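Local atomic coordinates of protein TP_0956 (Treponema pallidum subsp. pallidum, PDB entry 3U64), a protein that probably acts as the helical lipoprotein T component of a TRAP transporter, a tetratricopeptide-repeat-like protein suited to protein-protein interaction. Residues A[83-86]-A[87-91]; A[218-221]-A[222-226]. One frame throughout, in Å; residues are numbered along the deposited sequence.

Contact 1: A[83-86]-A[87-91]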
ATOM      1  N   PHE A  83      10.335  -7.277   4.993  1.00 31.41           N
ATOM      2  CA  PHE A  83       9.838  -5.914   4.822  1.00 29.81           C
ATOM      3  C   PHE A  83       9.778  -5.059   6.080  1.00 30.34           C
ATOM      4  O   PHE A  83       9.390  -3.894   6.027  1.00 30.50           O
ATOM      5  CB  PHE A  83       8.514  -5.921   4.045  1.00 41.07           C
ATOM      6  CG  PHE A  83       8.646  -6.548   2.688  1.00 38.68           C
ATOM      7  CD1 PHE A  83       9.351  -5.897   1.683  1.00 38.12           C
ATOM      8  CD2 PHE A  83       8.117  -7.807   2.427  1.00 36.25           C
ATOM      9  CE1 PHE A  83       9.512  -6.478   0.430  1.00 33.29           C
ATOM     10  CE2 PHE A  83       8.273  -8.407   1.171  1.00 33.59           C
ATOM     11  CZ  PHE A  83       8.968  -7.743   0.177  1.00 35.28           C
ATOM     12  N   VAL A  84      10.181  -5.627   7.212  1.00 34.34           N
ATOM     13  CA  VAL A  84      10.296  -4.826   8.425  1.00 30.15           C
ATOM     14  C   VAL A  84      11.738  -4.818   8.944  1.00 37.26           C
ATOM     15  O   VAL A  84      12.384  -3.763   8.990  1.00 35.53           O
ATOM     16  CB  VAL A  84       9.350  -5.306   9.520  1.00 31.56           C
ATOM     17  CG1 VAL A  84       9.499  -4.435  10.762  1.00 25.11           C
ATOM     18  CG2 VAL A  84       7.909  -5.295   9.012  1.00 42.61           C
ATOM     19  N   GLN A  85      12.237  -5.996   9.307  1.00 35.21           N
ATOM     20  CA  GLN A  85      13.558  -6.116   9.886  1.00 38.93           C
ATOM     21  C   GLN A  85      14.652  -5.710   8.919  1.00 44.07           C
ATOM     22  O   GLN A  85      15.545  -4.943   9.259  1.00 49.04           O
ATOM     23  CB  GLN A  85      13.845  -7.544  10.349  1.00 32.20           C
ATOM     24  CG  GLN A  85      15.285  -7.666  10.915  1.00 36.76           C
ATOM     25  CD  GLN A  85      15.646  -9.054  11.432  1.00 47.07           C
ATOM     26  OE1 GLN A  85      14.792  -9.815  11.923  1.00 37.70           O
ATOM     27  NE2 GLN A  85      16.931  -9.390  11.328  1.00 44.49           N
ATOM     28  N   THR A  86      14.593  -6.258   7.718  1.00 44.44           N
ATOM     29  CA  THR A  86      15.660  -6.073   6.753  1.00 37.12           C
ATOM     30  C   THR A  86      15.868  -4.593   6.388  1.00 42.14           C
ATOM     31  O   THR A  86      16.982  -4.090   6.509  1.00 47.55           O
ATOM     32  CB  THR A  86      15.451  -6.991   5.534  1.00 46.52           C
ATOM     33  OG1 THR A  86      15.833  -8.330   5.885  1.00 47.84           O
ATOM     34  CG2 THR A  86      16.279  -6.531   4.354  1.00 53.29           C
ATOM     35  N   PRO A  87      14.799  -3.874   5.982  1.00 43.28           N
ATOM     36  CA  PRO A  87      14.953  -2.428   5.715  1.00 39.54           C
ATOM     37  C   PRO A  87      15.503  -1.625   6.916  1.00 44.97           C
ATOM     38  O   PRO A  87      16.260  -0.670   6.729  1.00 38.62           O
ATOM     39  CB  PRO A  87      13.517  -1.968   5.411  1.00 43.31           C
ATOM     40  CG  PRO A  87      12.802  -3.217   4.967  1.00 43.72           C
ATOM     41  CD  PRO A  87      13.410  -4.331   5.781  1.00 45.32           C
ATOM     42  N   ALA A  88      15.095  -1.990   8.130  1.00 39.39           N
ATOM     43  CA  ALA A  88      15.628  -1.360   9.327  1.00 40.96           C
ATOM     44  C   ALA A  88      17.147  -1.519   9.376  1.00 49.64           C
ATOM     45  O   ALA A  88      17.865  -0.610   9.801  1.00 39.87           O
ATOM     46  CB  ALA A  88      15.004  -1.971  10.570  1.00 35.88           C
ATOM     47  N   GLN A  89      17.632  -2.679   8.942  1.00 45.08           N
ATOM     48  CA  GLN A  89      19.053  -2.980   9.013  1.00 44.20           C
ATOM     49  C   GLN A  89      19.860  -2.096   8.076  1.00 49.55           C
ATOM     50  O   GLN A  89      21.048  -1.871   8.295  1.00 45.72           O
ATOM     51  CB  GLN A  89      19.304  -4.430   8.665  1.00 46.50           C
ATOM     52  CG  GLN A  89      18.722  -5.407   9.645  1.00 59.62           C
ATOM     53  CD  GLN A  89      19.435  -6.736   9.585  1.00 71.88           C
ATOM     54  OE1 GLN A  89      20.665  -6.782   9.499  1.00 76.44           O
ATOM     55  NE2 GLN A  89      18.673  -7.825   9.611  1.00 71.75           N
ATOM     56  N   TYR A  90      19.212  -1.592   7.032  1.00 47.83           N
ATOM     57  CA  TYR A  90      19.925  -0.779   6.054  1.00 57.88           C
ATOM     58  C   TYR A  90      19.850   0.705   6.405  1.00 63.44           C
ATOM     59  O   TYR A  90      20.285   1.553   5.636  1.00 72.09           O
ATOM     60  CB  TYR A  90      19.406  -1.043   4.632  1.00 61.82           C
ATOM     61  CG  TYR A  90      19.496  -2.493   4.174  1.00 59.52           C
ATOM     62  CD1 TYR A  90      20.355  -3.398   4.789  1.00 60.35           C
ATOM     63  CD2 TYR A  90      18.713  -2.954   3.130  1.00 56.90           C
ATOM     64  CE1 TYR A  90      20.430  -4.731   4.370  1.00 56.67           C
ATOM     65  CE2 TYR A  90      18.781  -4.272   2.701  1.00 56.24           C
ATOM     66  CZ  TYR A  90      19.639  -5.162   3.321  1.00 59.66           C
ATOM     67  OH  TYR A  90      19.696  -6.485   2.883  1.00 52.92           O
ATOM     68  N   LEU A  91      19.293   1.016   7.572  1.00 65.32           N
ATOM     69  CA  LEU A  91      19.257   2.391   8.054  1.00 56.33           C
ATOM     70  C   LEU A  91      20.638   2.822   8.552  1.00 62.55           C
ATOM     71  O   LEU A  91      21.466   1.977   8.927  1.00 62.03           O
ATOM     72  CB  LEU A  91      18.244   2.553   9.187  1.00 45.80           C
ATOM     73  CG  LEU A  91      16.741   2.400   8.958  1.00 42.89           C
ATOM     74  CD1 LEU A  91      16.066   2.439  10.317  1.00 38.39           C
ATOM     75  CD2 LEU A  91      16.164   3.488   8.051  1.00 50.40           C
TER

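Contact 2: A[218-221]-A[222-226]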
ATOM      1  N   GLY A 218      23.324 -22.435  22.794  1.00 55.72           N
ATOM      2  CA  GLY A 218      24.181 -22.196  21.643  1.00 62.00           C
ATOM      3  C   GLY A 218      25.471 -22.995  21.667  1.00 63.20           C
ATOM      4  O   GLY A 218      25.662 -23.884  22.505  1.00 64.10           O
ATOM      5  N   GLY A 219      26.365 -22.677  20.743  1.00 51.62           N
ATOM      6  CA  GLY A 219      27.631 -23.374  20.665  1.00 50.51           C
ATOM      7  C   GLY A 219      28.044 -23.569  19.228  1.00 47.20           C
ATOM      8  O   GLY A 219      27.222 -23.931  18.373  1.00 52.65           O
ATOM      9  N   MET A 220      29.322 -23.346  18.961  1.00 39.39           N
ATOM     10  CA  MET A 220      29.821 -23.333  17.584  1.00 52.20           C
ATOM     11  C   MET A 220      29.958 -24.726  17.007  1.00 53.84           C
ATOM     12  O   MET A 220      29.864 -24.916  15.794  1.00 49.90           O
ATOM     13  CB  MET A 220      31.157 -22.586  17.471  1.00 48.09           C
ATOM     14  CG  MET A 220      31.010 -21.070  17.431  1.00 59.20           C
ATOM     15  SD  MET A 220      29.901 -20.427  16.131  1.00 72.63           S
ATOM     16  CE  MET A 220      30.831 -20.816  14.650  1.00 70.36           C
ATOM     17  N   GLU A 221      30.179 -25.701  17.871  1.00 52.81           N
ATOM     18  CA  GLU A 221      30.311 -27.061  17.399  1.00 58.67           C
ATOM     19  C   GLU A 221      28.947 -27.485  16.874  1.00 57.88           C
ATOM     20  O   GLU A 221      28.840 -28.051  15.788  1.00 65.70           O
ATOM     21  CB  GLU A 221      30.796 -27.982  18.519  1.00 62.85           C
ATOM     22  CG  GLU A 221      31.200 -29.378  18.049  1.00 78.86           C
ATOM     23  CD  GLU A 221      31.534 -30.332  19.201  1.00 94.17           C
ATOM     24  OE1 GLU A 221      32.235 -29.916  20.154  1.00 94.59           O
ATOM     25  OE2 GLU A 221      31.092 -31.503  19.150  1.00 99.31           O
ATOM     26  N   LYS A 222      27.906 -27.196  17.650  1.00 49.30           N
ATOM     27  CA  LYS A 222      26.539 -27.454  17.219  1.00 46.11           C
ATOM     28  C   LYS A 222      26.243 -26.726  15.923  1.00 48.70           C
ATOM     29  O   LYS A 222      25.652 -27.294  15.011  1.00 49.26           O
ATOM     30  CB  LYS A 222      25.531 -27.005  18.278  1.00 45.92           C
ATOM     31  CG  LYS A 222      25.443 -27.907  19.484  1.00 50.42           C
ATOM     32  CD  LYS A 222      24.333 -27.443  20.424  1.00 58.82           C
ATOM     33  CE  LYS A 222      24.063 -28.480  21.512  1.00 69.46           C
ATOM     34  NZ  LYS A 222      22.919 -28.104  22.386  1.00 69.27           N
ATOM     35  N   ALA A 223      26.655 -25.464  15.840  1.00 44.52           N
ATOM     36  CA  ALA A 223      26.367 -24.675  14.658  1.00 40.65           C
ATOM     37  C   ALA A 223      26.993 -25.288  13.411  1.00 45.50           C
ATOM     38  O   ALA A 223      26.366 -25.322  12.349  1.00 53.87           O
ATOM     39  CB  ALA A 223      26.819 -23.230  14.838  1.00 41.28           C
ATOM     40  N   HIS A 224      28.218 -25.781  13.541  1.00 41.02           N
ATOM     41  CA  HIS A 224      28.939 -26.375  12.411  1.00 49.20           C
ATOM     42  C   HIS A 224      28.318 -27.673  11.912  1.00 54.17           C
ATOM     43  O   HIS A 224      28.224 -27.901  10.706  1.00 48.38           O
ATOM     44  CB  HIS A 224      30.414 -26.613  12.758  1.00 47.85           C
ATOM     45  CG  HIS A 224      31.248 -25.372  12.689  1.00 60.33           C
ATOM     46  ND1 HIS A 224      31.348 -24.481  13.737  1.00 64.80           N
ATOM     47  CD2 HIS A 224      32.002 -24.860  11.687  1.00 61.82           C
ATOM     48  CE1 HIS A 224      32.141 -23.483  13.390  1.00 69.11           C
ATOM     49  NE2 HIS A 224      32.552 -23.689  12.151  1.00 67.58           N
ATOM     50  N   THR A 225      27.899 -28.520  12.848  1.00 51.04           N
ATOM     51  CA  THR A 225      27.241 -29.771  12.505  1.00 48.82           C
ATOM     52  C   THR A 225      25.897 -29.505  11.809  1.00 49.09           C
ATOM     53  O   THR A 225      25.535 -30.190  10.845  1.00 47.76           O
ATOM     54  CB  THR A 225      27.027 -30.636  13.755  1.00 51.41           C
ATOM     55  OG1 THR A 225      28.305 -31.018  14.292  1.00 58.14           O
ATOM     56  CG2 THR A 225      26.214 -31.881  13.413  1.00 51.03           C
ATOM     57  N   ALA A 226      25.160 -28.510  12.295  1.00 44.81           N
ATOM     58  CA  ALA A 226      23.908 -28.142  11.648  1.00 42.17           C
ATOM     59  C   ALA A 226      24.190 -27.670  10.210  1.00 40.06           C
ATOM     60  O   ALA A 226      23.516 -28.094   9.265  1.00 41.03           O
ATOM     61  CB  ALA A 226      23.164 -27.084  12.461  1.00 40.29           C
TER

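Contact 1: A[83-86]-A[87-91]
Thr-86 and Tyr-90 run alongside each other in the same direction at the C-terminal end of helix 66-89, Thr-86 in the helix and Tyr-90 just beyond it. With its CG beside the backbone N (chi1 -58°), Tyr-90 sets one ring face over Thr-86 O, which stands 3.7 Å above the ring plane and over its centre. Farther out along the ring, the Thr-86 methyl CG2 packs against Tyr-90 OH at 3.7 Å, while OG1 turns back to hydrogen-bond the carbonyl of Asn-81. Gln-85 and Gln-89 cross at a slant; Gln-85 OE1 is held by Tyr-110 on helix 96-124. Gln-89 N donates to Gln-85 O at 3.1 Å and more weakly to Thr-86 O at 2.9 Å. Tyr-90 N adds a second weak bond to that oxygen. Pro-87 has no N-H to offer the turn before, and its CG sits 3.6 Å from Phe-83 O, so the helix kinks here. Ala-88 packs on Ala-102 and Tyr-103 of the same helix 96-124, and Tyr-90 meets Trp-290 of helix 278-293. The helix end thus mixes ordinary and weak backbone bonds, with an aromatic face over the carbonyl oxygen that receives two of the weak ones.

Contact 2: A[218-221]-A[222-226]
Met-220 and His-224 meet because each carries its CG beside its own backbone N, with chi1 -80° and -79°. From there the Met-220 chain bends twice more, at chi2 and chi3, and brings its methyl CE to 3.2 Å from His-224 CE1, a short approach for two carbons. The thioether chain runs at an angle across the end of the imidazole. The imidazole turns its edge to the first turn of helix 220-233: His-224 ND1 donates to Met-220 O at 2.6 Å, nearly straight at 165°. The oxygen lies close to the ring plane, but the donor stands above the carbonyl plane. Met-220 O also takes the regular helical bond from His-224 N at 2.9 Å, which arrives from the opposite face of that plane. Gly-219, the N-cap, has no side chain to cap with, and it adopts backbone angles accessible mainly to glycine. Its O receives Ala-223 N at 3.0 Å, and its backbone also bonds to Tyr-209 of helix 196-211. One residue on, Glu-221 O accepts Thr-225 N at 3.1 Å and, weakly, Thr-225 OG1. Leu-249 of helix 240-250 packs against Met-220, Ala-223 and His-224. Two donors from one residue grip Met-220 O, and the ND1 bond restrains the ring's rotation. That bond implies a proton on ND1, and a carbonyl so close would probably stabilise it there.

Both contacts are local turns of a mostly helical chain without strands and stand in series: contact 1 is complete long before contact 2 begins, and neither nests in nor crosses the other. Each is one continuous stretch, so neither closes a loop. From the N terminus, the chain reaches contact 1 where helix 66-89 gives way to the loop into helix 96-124. Contact 2 opens helix 220-233 after the loop that follows helix 196-211. Residues of contact 1 pack helix 66-89 and the loop after it on helices 41-61, 96-124 and 278-293; those of contact 2 pack helix 220-233 on helices 196-211 and 240-250. Their centres are 27 Å apart and their nearest atoms about 17 Å.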